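Local structure of peptide-binding protein (Photobacterium damsela subsp. piscicida, 6SQX) at residues L181-P186 with K267-D272; T199-Q204 with S213-V218; T224-Y229 with A277-V282. The protein is a secreted NlpC/P60 endopeptidase that cleaves the peptidoglycan of potentially competing bacteria, probably as a cysteine-type peptidase. All blocks are in the same frame, centred on the assembly; numbering follows the deposited sequence. Where two conformers were deposited one is given.

Contact 1: L181-P186 with K267-D272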
ATOM      1  N   LEU A 181       3.383   1.236  -7.740  1.00 17.58           N
ATOM      2  CA  LEU A 181       2.238   1.338  -8.654  1.00 18.35           C
ATOM      3  C   LEU A 181       2.356   0.329  -9.783  1.00 18.67           C
ATOM      4  O   LEU A 181       3.424   0.180 -10.383  1.00 19.85           O
ATOM      5  CB  LEU A 181       2.108   2.758  -9.262  1.00 20.62           C
ATOM      6  CG  LEU A 181       1.859   3.930  -8.320  1.00 23.89           C
ATOM      7  CD1 LEU A 181       1.802   5.245  -9.100  1.00 24.77           C
ATOM      8  CD2 LEU A 181       0.596   3.711  -7.525  1.00 25.37           C
ATOM      9  N   TRP A 182       1.240  -0.314 -10.100  1.00 17.11           N
ATOM     10  CA  TRP A 182       1.268  -1.391 -11.072  1.00 17.73           C
ATOM     11  C   TRP A 182       0.978  -0.905 -12.489  1.00 17.42           C
ATOM     12  O   TRP A 182       0.250   0.069 -12.710  1.00 18.45           O
ATOM     13  CB  TRP A 182       0.208  -2.435 -10.678  1.00 18.72           C
ATOM     14  CG  TRP A 182       0.321  -2.822  -9.237  1.00 19.13           C
ATOM     15  CD1 TRP A 182      -0.642  -2.703  -8.292  1.00 20.90           C
ATOM     16  CD2 TRP A 182       1.491  -3.332  -8.555  1.00 19.51           C
ATOM     17  NE1 TRP A 182      -0.168  -3.093  -7.061  1.00 22.68           N
ATOM     18  CE2 TRP A 182       1.137  -3.493  -7.190  1.00 21.12           C
ATOM     19  CE3 TRP A 182       2.794  -3.640  -8.955  1.00 21.16           C
ATOM     20  CZ2 TRP A 182       2.027  -3.979  -6.237  1.00 21.75           C
ATOM     21  CZ3 TRP A 182       3.684  -4.146  -7.997  1.00 21.64           C
ATOM     22  CH2 TRP A 182       3.292  -4.311  -6.656  1.00 22.09           C
ATOM     23  N   THR A 183       1.516  -1.646 -13.470  1.00 17.21           N
ATOM     24  CA  THR A 183       1.177  -1.402 -14.864  1.00 17.51           C
ATOM     25  C   THR A 183      -0.332  -1.312 -15.000  1.00 18.49           C
ATOM     26  O   THR A 183      -1.073  -2.142 -14.460  1.00 18.08           O
ATOM     27  CB  THR A 183       1.681  -2.611 -15.676  1.00 20.43           C
ATOM     28  OG1 THR A 183       3.104  -2.659 -15.592  1.00 22.05           O
ATOM     29  CG2 THR A 183       1.241  -2.507 -17.152  1.00 20.98           C
ATOM     30  N   GLY A 184      -0.796  -0.295 -15.740  1.00 17.98           N
ATOM     31  CA  GLY A 184      -2.220  -0.066 -15.938  1.00 17.66           C
ATOM     32  C   GLY A 184      -2.802   1.058 -15.094  1.00 17.40           C
ATOM     33  O   GLY A 184      -3.965   1.437 -15.334  1.00 17.79           O
ATOM     34  N   THR A 185      -2.052   1.567 -14.093  1.00 17.70           N
ATOM     35  CA  THR A 185      -2.637   2.543 -13.158  1.00 18.40           C
ATOM     36  C   THR A 185      -2.884   3.875 -13.868  1.00 18.70           C
ATOM     37  O   THR A 185      -1.946   4.434 -14.438  1.00 18.61           O
ATOM     38  CB  THR A 185      -1.687   2.794 -11.980  1.00 18.38           C
ATOM     39  OG1 THR A 185      -1.421   1.558 -11.280  1.00 19.33           O
ATOM     40  CG2 THR A 185      -2.333   3.730 -10.987  1.00 18.86           C
ATOM     41  N   PRO A 186      -4.112   4.411 -13.827  1.00 18.74           N
ATOM     42  CA  PRO A 186      -4.362   5.768 -14.361  1.00 18.70           C
ATOM     43  C   PRO A 186      -3.641   6.824 -13.520  1.00 18.05           C
ATOM     44  O   PRO A 186      -3.713   6.824 -12.283  1.00 19.56           O
ATOM     45  CB  PRO A 186      -5.887   5.921 -14.238  1.00 18.85           C
ATOM     46  CG  PRO A 186      -6.432   4.534 -14.202  1.00 19.77           C
ATOM     47  CD  PRO A 186      -5.369   3.790 -13.363  1.00 19.72           C
ATOM     48  N   LYS A 267      -4.605  -7.416 -22.347  1.00 22.74           N
ATOM     49  CA  LYS A 267      -3.934  -6.335 -23.057  1.00 22.26           C
ATOM     50  C   LYS A 267      -3.178  -5.474 -22.045  1.00 22.49           C
ATOM     51  O   LYS A 267      -3.646  -5.249 -20.919  1.00 24.34           O
ATOM     52  CB  LYS A 267      -4.903  -5.491 -23.887  1.00 25.22           C
ATOM     53  CG  LYS A 267      -5.658  -6.280 -24.969  1.00 28.42           C
ATOM     54  CD  LYS A 267      -6.370  -5.331 -25.939  1.00 32.39           C
ATOM     55  CE  LYS A 267      -6.815  -6.036 -27.209  1.00 35.85           C
ATOM     56  NZ  LYS A 267      -7.229  -5.021 -28.203  1.00 37.26           N
ATOM     57  N   ILE A 268      -1.974  -5.055 -22.413  1.00 23.23           N
ATOM     58  CA  ILE A 268      -1.188  -4.214 -21.511  1.00 22.62           C
ATOM     59  C   ILE A 268      -0.832  -2.935 -22.254  1.00 21.46           C
ATOM     60  O   ILE A 268      -0.565  -2.969 -23.473  1.00 21.98           O
ATOM     61  CB  ILE A 268       0.090  -4.912 -21.005  1.00 24.20           C
ATOM     62  CG1 ILE A 268       0.961  -5.365 -22.173  1.00 25.54           C
ATOM     63  CG2 ILE A 268      -0.234  -6.058 -20.071  1.00 27.48           C
ATOM     64  CD1 ILE A 268       2.366  -5.861 -21.771  1.00 28.87           C
ATOM     65  N   PRO A 269      -0.800  -1.797 -21.567  1.00 20.95           N
ATOM     66  CA  PRO A 269      -0.396  -0.550 -22.225  1.00 21.06           C
ATOM     67  C   PRO A 269       1.110  -0.540 -22.360  1.00 22.34           C
ATOM     68  O   PRO A 269       1.838  -0.911 -21.433  1.00 23.25           O
ATOM     69  CB  PRO A 269      -0.835   0.535 -21.229  1.00 21.89           C
ATOM     70  CG  PRO A 269      -0.746  -0.180 -19.866  1.00 22.09           C
ATOM     71  CD  PRO A 269      -1.215  -1.598 -20.168  1.00 22.12           C
ATOM     72  N   VAL A 270       1.574  -0.128 -23.531  1.00 22.22           N
ATOM     73  CA  VAL A 270       2.997   0.026 -23.769  0.72 22.09           C
ATOM     74  C   VAL A 270       3.240   1.405 -24.362  1.00 23.11           C
ATOM     75  O   VAL A 270       2.345   2.027 -24.951  1.00 24.25           O
ATOM     76  CB  VAL A 270       3.563  -1.106 -24.664  0.72 22.75           C
ATOM     77  CG1 VAL A 270       3.433  -2.475 -23.967  0.72 23.93           C
ATOM     78  CG2 VAL A 270       2.876  -1.091 -26.033  0.72 23.39           C
ATOM     79  N   LYS A 271       4.465   1.913 -24.160  1.00 24.12           N
ATOM     80  CA  LYS A 271       4.798   3.259 -24.624  1.00 23.47           C
ATOM     81  C   LYS A 271       5.216   3.208 -26.089  1.00 25.47           C
ATOM     82  O   LYS A 271       6.172   2.504 -26.448  1.00 27.05           O
ATOM     83  CB  LYS A 271       5.904   3.847 -23.741  1.00 22.53           C
ATOM     84  CG  LYS A 271       6.167   5.330 -23.922  1.00 23.21           C
ATOM     85  CD  LYS A 271       7.067   5.795 -22.817  1.00 23.99           C
ATOM     86  CE  LYS A 271       7.139   7.310 -22.748  1.00 24.86           C
ATOM     87  NZ  LYS A 271       7.870   7.701 -21.504  1.00 24.64           N
ATOM     88  N   ASP A 272       4.504   3.958 -26.932  1.00 27.80           N
ATOM     89  CA  ASP A 272       4.817   4.023 -28.354  1.00 32.99           C
ATOM     90  C   ASP A 272       5.959   5.015 -28.616  1.00 35.38           C
ATOM     91  O   ASP A 272       6.445   5.704 -27.712  1.00 34.05           O
ATOM     92  CB  ASP A 272       3.534   4.250 -29.172  1.00 37.04           C
ATOM     93  CG  ASP A 272       3.107   5.731 -29.291  1.00 42.71           C
ATOM     94  OD1 ASP A 272       3.837   6.661 -28.904  1.00 44.01           O
ATOM     95  OD2 ASP A 272       1.993   5.969 -29.822  1.00 45.68           O
TER
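T183 and G184 rest on the ring of P269 in a small, buried van der Waals contact between two antiparallel sheets: a turn linking strands 177-181 and 186-192, in the SH3b1 region, meets strand 265-271 of the sheet that follows. The interface buries just 109 Å², and no hydrogen bond crosses it. The methyl does most of the touching, with T183 CG2 4.0 Å from P269 CD. With OG1 beside the backbone N (chi1 -64°), CG2 is left anti to it and faces the ring, while OG1 makes a weak bond to V146 O. P269 CG also lies 4.1 Å from G184 N, next to the bend of the chain. That bend is a type II beta turn from W182 to T185, and G184 holds its third position with a positive phi of 102°. It is fastened twice at W182 O, which receives T185 N at 3.1 Å and T185 OG1 at 2.7 Å; the hydroxyl sits in the carbonyl plane, on a lone pair. N148 OD1, bound by T183 N, and backbone bonds from V145 to G184 and T185 also hold the turn. What meets across these two segments is a methyl and a ring, with the G184 amide nearby, so only van der Waals forces act here.

Contact 2: T199-Q204 with S213-V218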
ATOM      1  N   THR A 199       9.868  11.473 -14.092  1.00 20.94           N
ATOM      2  CA  THR A 199       8.636  12.239 -14.228  1.00 21.11           C
ATOM      3  C   THR A 199       7.898  12.227 -12.903  1.00 21.13           C
ATOM      4  O   THR A 199       7.779  11.178 -12.268  1.00 20.63           O
ATOM      5  CB  THR A 199       7.764  11.673 -15.362  1.00 22.51           C
ATOM      6  OG1 THR A 199       8.479  11.818 -16.593  1.00 23.32           O
ATOM      7  CG2 THR A 199       6.453  12.457 -15.489  1.00 21.78           C
ATOM      8  N   LEU A 200       7.438  13.404 -12.469  1.00 20.84           N
ATOM      9  CA  LEU A 200       6.620  13.543 -11.279  1.00 19.71           C
ATOM     10  C   LEU A 200       5.182  13.264 -11.686  1.00 19.62           C
ATOM     11  O   LEU A 200       4.689  13.850 -12.657  1.00 20.35           O
ATOM     12  CB  LEU A 200       6.722  14.992 -10.783  1.00 20.09           C
ATOM     13  CG  LEU A 200       5.889  15.326  -9.518  1.00 19.78           C
ATOM     14  CD1 LEU A 200       6.186  14.432  -8.268  1.00 19.81           C
ATOM     15  CD2 LEU A 200       5.989  16.822  -9.177  1.00 21.30           C
ATOM     16  N   ILE A 201       4.531  12.308 -11.008  1.00 19.36           N
ATOM     17  CA  ILE A 201       3.187  11.849 -11.352  1.00 19.37           C
ATOM     18  C   ILE A 201       2.319  11.797 -10.104  1.00 19.14           C
ATOM     19  O   ILE A 201       2.809  11.864  -8.973  1.00 19.42           O
ATOM     20  CB  ILE A 201       3.228  10.441 -11.999  1.00 18.65           C
ATOM     21  CG1 ILE A 201       3.687   9.345 -10.981  1.00 20.80           C
ATOM     22  CG2 ILE A 201       4.166  10.471 -13.204  1.00 19.55           C
ATOM     23  CD1 ILE A 201       3.451   7.935 -11.438  1.00 22.34           C
ATOM     24  N   LYS A 202       1.017  11.637 -10.311  1.00 17.58           N
ATOM     25  CA  LYS A 202       0.149  11.284  -9.194  1.00 18.21           C
ATOM     26  C   LYS A 202      -0.898  10.292  -9.666  1.00 18.06           C
ATOM     27  O   LYS A 202      -1.343  10.349 -10.817  1.00 19.30           O
ATOM     28  CB  LYS A 202      -0.506  12.532  -8.555  1.00 19.35           C
ATOM     29  CG  LYS A 202      -1.227  13.473  -9.553  1.00 19.96           C
ATOM     30  CD  LYS A 202      -1.546  14.771  -8.799  1.00 19.93           C
ATOM     31  CE  LYS A 202      -2.258  15.793  -9.683  1.00 21.16           C
ATOM     32  NZ  LYS A 202      -3.753  15.626  -9.745  1.00 22.09           N
ATOM     33  N   GLY A 203      -1.283   9.391  -8.765  1.00 18.26           N
ATOM     34  CA  GLY A 203      -2.320   8.417  -9.067  1.00 19.05           C
ATOM     35  C   GLY A 203      -2.461   7.457  -7.902  1.00 18.94           C
ATOM     36  O   GLY A 203      -1.544   7.310  -7.088  1.00 19.81           O
ATOM     37  N   GLN A 204      -3.641   6.824  -7.828  1.00 19.14           N
ATOM     38  CA  GLN A 204      -3.912   5.880  -6.739  1.00 18.46           C
ATOM     39  C   GLN A 204      -3.684   6.488  -5.343  1.00 19.37           C
ATOM     40  O   GLN A 204      -3.479   5.772  -4.355  1.00 20.59           O
ATOM     41  CB  GLN A 204      -3.146   4.558  -6.937  1.00 19.63           C
ATOM     42  CG  GLN A 204      -3.913   3.492  -7.711  1.00 19.95           C
ATOM     43  CD  GLN A 204      -5.067   2.935  -6.910  1.00 20.53           C
ATOM     44  OE1 GLN A 204      -5.875   3.695  -6.371  1.00 21.02           O
ATOM     45  NE2 GLN A 204      -5.131   1.606  -6.765  1.00 21.55           N
ATOM     46  N   SER A 213      10.562   6.187 -18.403  1.00 22.10           N
ATOM     47  CA  SER A 213      10.245   5.015 -19.209  1.00 22.37           C
ATOM     48  C   SER A 213       9.106   4.182 -18.632  1.00 22.09           C
ATOM     49  O   SER A 213       8.607   3.280 -19.311  1.00 24.77           O
ATOM     50  CB  SER A 213      11.499   4.148 -19.361  1.00 25.63           C
ATOM     51  OG  SER A 213      11.981   3.744 -18.090  1.00 27.07           O
ATOM     52  N   SER A 214       8.700   4.419 -17.388  1.00 20.02           N
ATOM     53  CA  SER A 214       7.652   3.614 -16.770  0.51 20.60           C
ATOM     54  C   SER A 214       6.258   4.189 -16.987  1.00 20.02           C
ATOM     55  O   SER A 214       5.273   3.564 -16.578  1.00 20.04           O
ATOM     56  CB  SER A 214       7.915   3.456 -15.270  0.51 21.38           C
ATOM     57  OG  SER A 214       7.451   4.581 -14.537  0.51 22.43           O
ATOM     58  N   ILE A 215       6.150   5.352 -17.636  1.00 19.70           N
ATOM     59  CA  ILE A 215       4.866   6.001 -17.830  1.00 20.68           C
ATOM     60  C   ILE A 215       4.701   6.459 -19.277  1.00 21.10           C
ATOM     61  O   ILE A 215       5.669   6.543 -20.040  1.00 22.41           O
ATOM     62  CB  ILE A 215       4.663   7.183 -16.834  1.00 20.33           C
ATOM     63  CG1 ILE A 215       5.823   8.215 -16.825  1.00 23.03           C
ATOM     64  CG2 ILE A 215       4.590   6.618 -15.400  1.00 19.38           C
ATOM     65  CD1 ILE A 215       5.832   9.174 -17.977  1.00 24.80           C
ATOM     66  N   ALA A 216       3.448   6.721 -19.650  1.00 20.52           N
ATOM     67  CA  ALA A 216       3.140   7.232 -20.985  1.00 20.96           C
ATOM     68  C   ALA A 216       1.874   8.066 -20.881  1.00 20.85           C
ATOM     69  O   ALA A 216       1.048   7.831 -20.005  1.00 22.33           O
ATOM     70  CB  ALA A 216       2.910   6.055 -21.946  1.00 22.27           C
ATOM     71  N   ASN A 217       1.722   9.068 -21.754  1.00 21.43           N
ATOM     72  CA  ASN A 217       0.449   9.773 -21.730  1.00 21.69           C
ATOM     73  C   ASN A 217      -0.595   9.012 -22.533  1.00 21.64           C
ATOM     74  O   ASN A 217      -0.285   8.071 -23.273  1.00 24.14           O
ATOM     75  CB  ASN A 217       0.536  11.252 -22.155  1.00 24.70           C
ATOM     76  CG  ASN A 217       0.837  11.439 -23.604  1.00 27.55           C
ATOM     77  OD1 ASN A 217       1.701  10.768 -24.175  1.00 29.22           O
ATOM     78  ND2 ASN A 217       0.140  12.406 -24.225  1.00 31.04           N
ATOM     79  N   VAL A 218      -1.860   9.365 -22.327  1.00 22.09           N
ATOM     80  CA  VAL A 218      -2.961   8.718 -23.026  1.00 24.16           C
ATOM     81  C   VAL A 218      -3.788   9.795 -23.701  1.00 23.55           C
ATOM     82  O   VAL A 218      -3.861  10.931 -23.215  1.00 23.32           O
ATOM     83  CB  VAL A 218      -3.835   7.827 -22.110  1.00 21.75           C
ATOM     84  CG1 VAL A 218      -2.987   6.703 -21.507  1.00 21.76           C
ATOM     85  CG2 VAL A 218      -4.475   8.628 -20.996  1.00 23.09           C
TER
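I215 points its side chain at T199 and I201 across the interior of an SH3-like barrel. Strands 198-203 and 215-217 are not neighbours in its five-stranded sheet: 186-192 and 142-145 come between them, and the closest CA pair, T199 and I215, is 8.1 Å apart. Side chains alone therefore make the contact, which buries 116 Å². I215 uses its two branches separately. Its CG2 comes within 4.3 Å of I201 CD1, a rather loose apolar touch, whereas the longer arm meets T199. With CG1 lodged between the backbone N and the carbonyl carbon (chi1 53°), CD1 is carried up to the fork of the threonine and stands 4.1 Å from T199 CB. Outside this first shell, V210 touches both isoleucines, L189 packs on I201 and I187 on I215, so strands 206-211 and 186-192 contribute to the apolar surroundings, and I134 touches T199. The approach to I215 is a short 3-10 turn, as is usual before the last strand of SH3 domains. The threonine is fixed as well: T199 OG1 pairs with T212 OG1, and the same oxygen lies 4.0 Å from I215 CD1.

Contact 3: T224-Y229 with A277-V282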
ATOM      1  N   THR A 224     -11.548   6.439 -23.978  1.00 24.53           N
ATOM      2  CA  THR A 224     -12.839   5.957 -24.468  1.00 25.77           C
ATOM      3  C   THR A 224     -12.818   4.446 -24.684  1.00 26.21           C
ATOM      4  O   THR A 224     -13.747   3.728 -24.278  1.00 28.30           O
ATOM      5  CB  THR A 224     -13.211   6.684 -25.769  1.00 27.43           C
ATOM      6  OG1 THR A 224     -13.373   8.084 -25.503  1.00 28.40           O
ATOM      7  CG2 THR A 224     -14.534   6.142 -26.350  1.00 29.24           C
ATOM      8  N   GLN A 225     -11.775   3.944 -25.342  1.00 24.64           N
ATOM      9  CA  GLN A 225     -11.733   2.517 -25.621  1.00 24.16           C
ATOM     10  C   GLN A 225     -11.479   1.716 -24.346  1.00 24.55           C
ATOM     11  O   GLN A 225     -12.045   0.629 -24.173  1.00 25.40           O
ATOM     12  CB  GLN A 225     -10.652   2.238 -26.663  1.00 26.01           C
ATOM     13  CG  GLN A 225     -10.939   2.841 -28.027  1.00 30.66           C
ATOM     14  CD  GLN A 225     -12.344   2.504 -28.516  1.00 35.81           C
ATOM     15  OE1 GLN A 225     -12.753   1.335 -28.505  1.00 37.72           O
ATOM     16  NE2 GLN A 225     -13.097   3.530 -28.938  1.00 39.47           N
ATOM     17  N   TRP A 226     -10.657   2.249 -23.429  1.00 23.41           N
ATOM     18  CA  TRP A 226     -10.403   1.555 -22.164  1.00 23.70           C
ATOM     19  C   TRP A 226     -11.718   1.201 -21.470  1.00 26.67           C
ATOM     20  O   TRP A 226     -11.920   0.062 -21.025  1.00 26.19           O
ATOM     21  CB  TRP A 226      -9.561   2.457 -21.257  1.00 24.06           C
ATOM     22  CG  TRP A 226      -9.270   1.851 -19.942  1.00 24.50           C
ATOM     23  CD1 TRP A 226     -10.074   1.848 -18.821  1.00 25.18           C
ATOM     24  CD2 TRP A 226      -8.070   1.167 -19.582  1.00 24.83           C
ATOM     25  NE1 TRP A 226      -9.433   1.177 -17.786  1.00 25.51           N
ATOM     26  CE2 TRP A 226      -8.191   0.778 -18.222  1.00 25.21           C
ATOM     27  CE3 TRP A 226      -6.889   0.862 -20.275  1.00 25.83           C
ATOM     28  CZ2 TRP A 226      -7.179   0.076 -17.553  1.00 25.98           C
ATOM     29  CZ3 TRP A 226      -5.869   0.178 -19.604  1.00 25.90           C
ATOM     30  CH2 TRP A 226      -6.027  -0.214 -18.252  1.00 25.55           C
ATOM     31  N   LYS A 227     -12.637   2.167 -21.397  1.00 29.73           N
ATOM     32  CA  LYS A 227     -13.910   1.991 -20.706  1.00 33.58           C
ATOM     33  C   LYS A 227     -14.841   0.998 -21.375  1.00 33.89           C
ATOM     34  O   LYS A 227     -15.843   0.615 -20.763  1.00 35.60           O
ATOM     35  CB  LYS A 227     -14.628   3.339 -20.577  1.00 37.22           C
ATOM     36  CG  LYS A 227     -13.901   4.310 -19.680  1.00 41.84           C
ATOM     37  CD  LYS A 227     -14.642   5.653 -19.606  1.00 45.32           C
ATOM     38  CE  LYS A 227     -16.123   5.452 -19.264  1.00 49.06           C
ATOM     39  NZ  LYS A 227     -16.783   6.651 -18.638  1.00 52.25           N
ATOM     40  N   ARG A 228     -14.560   0.578 -22.599  1.00 31.82           N
ATOM     41  CA  ARG A 228     -15.426  -0.389 -23.260  1.00 32.14           C
ATOM     42  C   ARG A 228     -15.005  -1.822 -23.013  1.00 30.07           C
ATOM     43  O   ARG A 228     -15.791  -2.734 -23.320  1.00 31.19           O
ATOM     44  CB  ARG A 228     -15.501  -0.118 -24.769  1.00 36.06           C
ATOM     45  CG  ARG A 228     -16.168   1.214 -25.097  1.00 42.46           C
ATOM     46  CD  ARG A 228     -16.175   1.494 -26.580  1.00 49.79           C
ATOM     47  NE  ARG A 228     -16.714   2.831 -26.847  1.00 57.02           N
ATOM     48  CZ  ARG A 228     -16.699   3.432 -28.035  1.00 61.44           C
ATOM     49  NH1 ARG A 228     -17.209   4.650 -28.165  1.00 62.68           N
ATOM     50  NH2 ARG A 228     -16.175   2.820 -29.091  1.00 63.27           N
ATOM     51  N   TYR A 229     -13.800  -2.041 -22.475  1.00 25.88           N
ATOM     52  CA  TYR A 229     -13.305  -3.400 -22.314  1.00 23.46           C
ATOM     53  C   TYR A 229     -13.812  -3.998 -21.016  1.00 22.82           C
ATOM     54  O   TYR A 229     -13.974  -3.305 -20.006  1.00 23.56           O
ATOM     55  CB  TYR A 229     -11.777  -3.437 -22.248  1.00 23.64           C
ATOM     56  CG  TYR A 229     -11.072  -3.321 -23.579  1.00 24.40           C
ATOM     57  CD1 TYR A 229     -10.993  -4.410 -24.440  1.00 26.39           C
ATOM     58  CD2 TYR A 229     -10.460  -2.121 -23.968  1.00 25.88           C
ATOM     59  CE1 TYR A 229     -10.327  -4.305 -25.658  1.00 26.76           C
ATOM     60  CE2 TYR A 229      -9.810  -2.018 -25.155  1.00 25.59           C
ATOM     61  CZ  TYR A 229      -9.739  -3.104 -26.005  1.00 26.13           C
ATOM     62  OH  TYR A 229      -9.078  -2.958 -27.204  1.00 28.63           O
ATOM     63  N   ALA A 277       0.568   5.913 -24.917  1.00 24.18           N
ATOM     64  CA  ALA A 277       0.264   4.518 -24.662  1.00 22.38           C
ATOM     65  C   ALA A 277      -0.575   3.901 -25.776  1.00 23.37           C
ATOM     66  O   ALA A 277      -1.502   4.517 -26.300  1.00 24.68           O
ATOM     67  CB  ALA A 277      -0.495   4.364 -23.344  1.00 23.74           C
ATOM     68  N   THR A 278      -0.271   2.638 -26.075  1.00 23.71           N
ATOM     69  CA  THR A 278      -1.088   1.813 -26.944  0.56 23.60           C
ATOM     70  C   THR A 278      -1.221   0.442 -26.294  1.00 23.74           C
ATOM     71  O   THR A 278      -0.328  -0.020 -25.588  1.00 25.40           O
ATOM     72  CB  THR A 278      -0.453   1.707 -28.334  0.56 25.88           C
ATOM     73  OG1 THR A 278      -1.381   1.107 -29.242  0.56 30.62           O
ATOM     74  CG2 THR A 278       0.831   0.873 -28.272  0.56 23.20           C
ATOM     75  N   LEU A 279      -2.368  -0.206 -26.515  1.00 24.03           N
ATOM     76  CA  LEU A 279      -2.572  -1.528 -25.949  1.00 23.76           C
ATOM     77  C   LEU A 279      -1.904  -2.610 -26.799  1.00 26.35           C
ATOM     78  O   LEU A 279      -2.019  -2.630 -28.032  1.00 28.94           O
ATOM     79  CB  LEU A 279      -4.062  -1.823 -25.809  1.00 25.95           C
ATOM     80  CG  LEU A 279      -4.814  -0.949 -24.812  1.00 25.36           C
ATOM     81  CD1 LEU A 279      -6.271  -1.397 -24.802  1.00 26.02           C
ATOM     82  CD2 LEU A 279      -4.230  -1.036 -23.399  1.00 25.12           C
ATOM     83  N   LEU A 280      -1.222  -3.525 -26.120  1.00 24.38           N
ATOM     84  CA  LEU A 280      -0.610  -4.688 -26.754  1.00 24.62           C
ATOM     85  C   LEU A 280      -1.291  -5.948 -26.247  1.00 22.72           C
ATOM     86  O   LEU A 280      -1.388  -6.143 -25.035  1.00 23.28           O
ATOM     87  CB  LEU A 280       0.866  -4.749 -26.376  1.00 26.81           C
ATOM     88  CG  LEU A 280       1.636  -6.018 -26.749  1.00 31.84           C
ATOM     89  CD1 LEU A 280       1.789  -6.054 -28.268  1.00 33.94           C
ATOM     90  CD2 LEU A 280       2.998  -6.076 -26.037  1.00 32.95           C
ATOM     91  N   THR A 281      -1.722  -6.816 -27.167  1.00 24.35           N
ATOM     92  CA  THR A 281      -2.305  -8.094 -26.770  1.00 25.76           C
ATOM     93  C   THR A 281      -1.212  -9.086 -26.366  1.00 26.14           C
ATOM     94  O   THR A 281      -0.230  -9.276 -27.094  1.00 29.11           O
ATOM     95  CB  THR A 281      -3.104  -8.682 -27.930  1.00 27.61           C
ATOM     96  OG1 THR A 281      -4.195  -7.822 -28.228  1.00 29.35           O
ATOM     97  CG2 THR A 281      -3.663 -10.046 -27.563  1.00 29.24           C
ATOM     98  N   VAL A 282      -1.391  -9.729 -25.215  1.00 26.28           N
ATOM     99  CA  VAL A 282      -0.439 -10.695 -24.673  1.00 27.26           C
ATOM    100  C   VAL A 282      -0.968 -12.104 -24.900  1.00 29.36           C
ATOM    101  O   VAL A 282      -2.150 -12.371 -24.683  1.00 29.27           O
ATOM    102  CB  VAL A 282      -0.258 -10.432 -23.162  1.00 26.91           C
ATOM    103  CG1 VAL A 282       0.771 -11.374 -22.550  1.00 28.95           C
ATOM    104  CG2 VAL A 282       0.129  -8.975 -22.902  1.00 27.45           C
TER
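L279 sends its two methyls to two different aromatic rings, and the fit is much closer at one than at the other. The tight side is Y229, whose side chain comes from the opposite direction: L279 CD1 stands 3.6 Å from Y229 CE2 and 4.0 Å from Y229 OH, approaching the phenol end of the ring obliquely. The extended leucine (chi2 -179°) takes CD1 out to that end. On the other branch, L279 CD2 lies 4.3 Å from W226 CZ3, again oblique to the ring, so the indole gives a slacker wall. Both rings come from one short piece of chain. A type I turn from W226 to Y229, closed by the bond from Y229 N to W226 O at 3.2 Å, brings them together, and W226 O also sits in plane at the edge of the Y229 ring. The solvent side is looser still. Q225 sets out in the direction of the strand, but its amide turns off, and Q225, K227 and R228 are exposed, as are L280 and T281 on the strand. Polar ends look elsewhere: Y229 OH bonds K267 NZ, and W226 NE1 bonds Y65 OH. Helix 220-226 and its turn lie across one face of the sheet, over strands 277-281, 265-271 and 259-262, with W226 reaching P260, I144 of strand 142-145 and, edge-to-face, the ring of W68.

Contacts 1 and 2 are buried, with centres 9 Å apart, whereas contact 3 lies farther out and is partly open to solvent. Contact 2 stays within one five-stranded sheet and contact 1 joins that sheet to the next, whose strand order, 4-3-2-1-5, is the same. Contact 3 uses this second sheet too: strands 265-271 and 277-281 are neighbours, paired through I268 O and L280 N at 2.8 Å. All three contacts are apolar, but the partners change from isoleucine branches against isoleucine and threonine in contact 2, through methyl on proline in contact 1, to leucine on aromatic rings in contact 3. Polar links run between them, K271 NZ reaching I215 O and N217 O meeting A277 N.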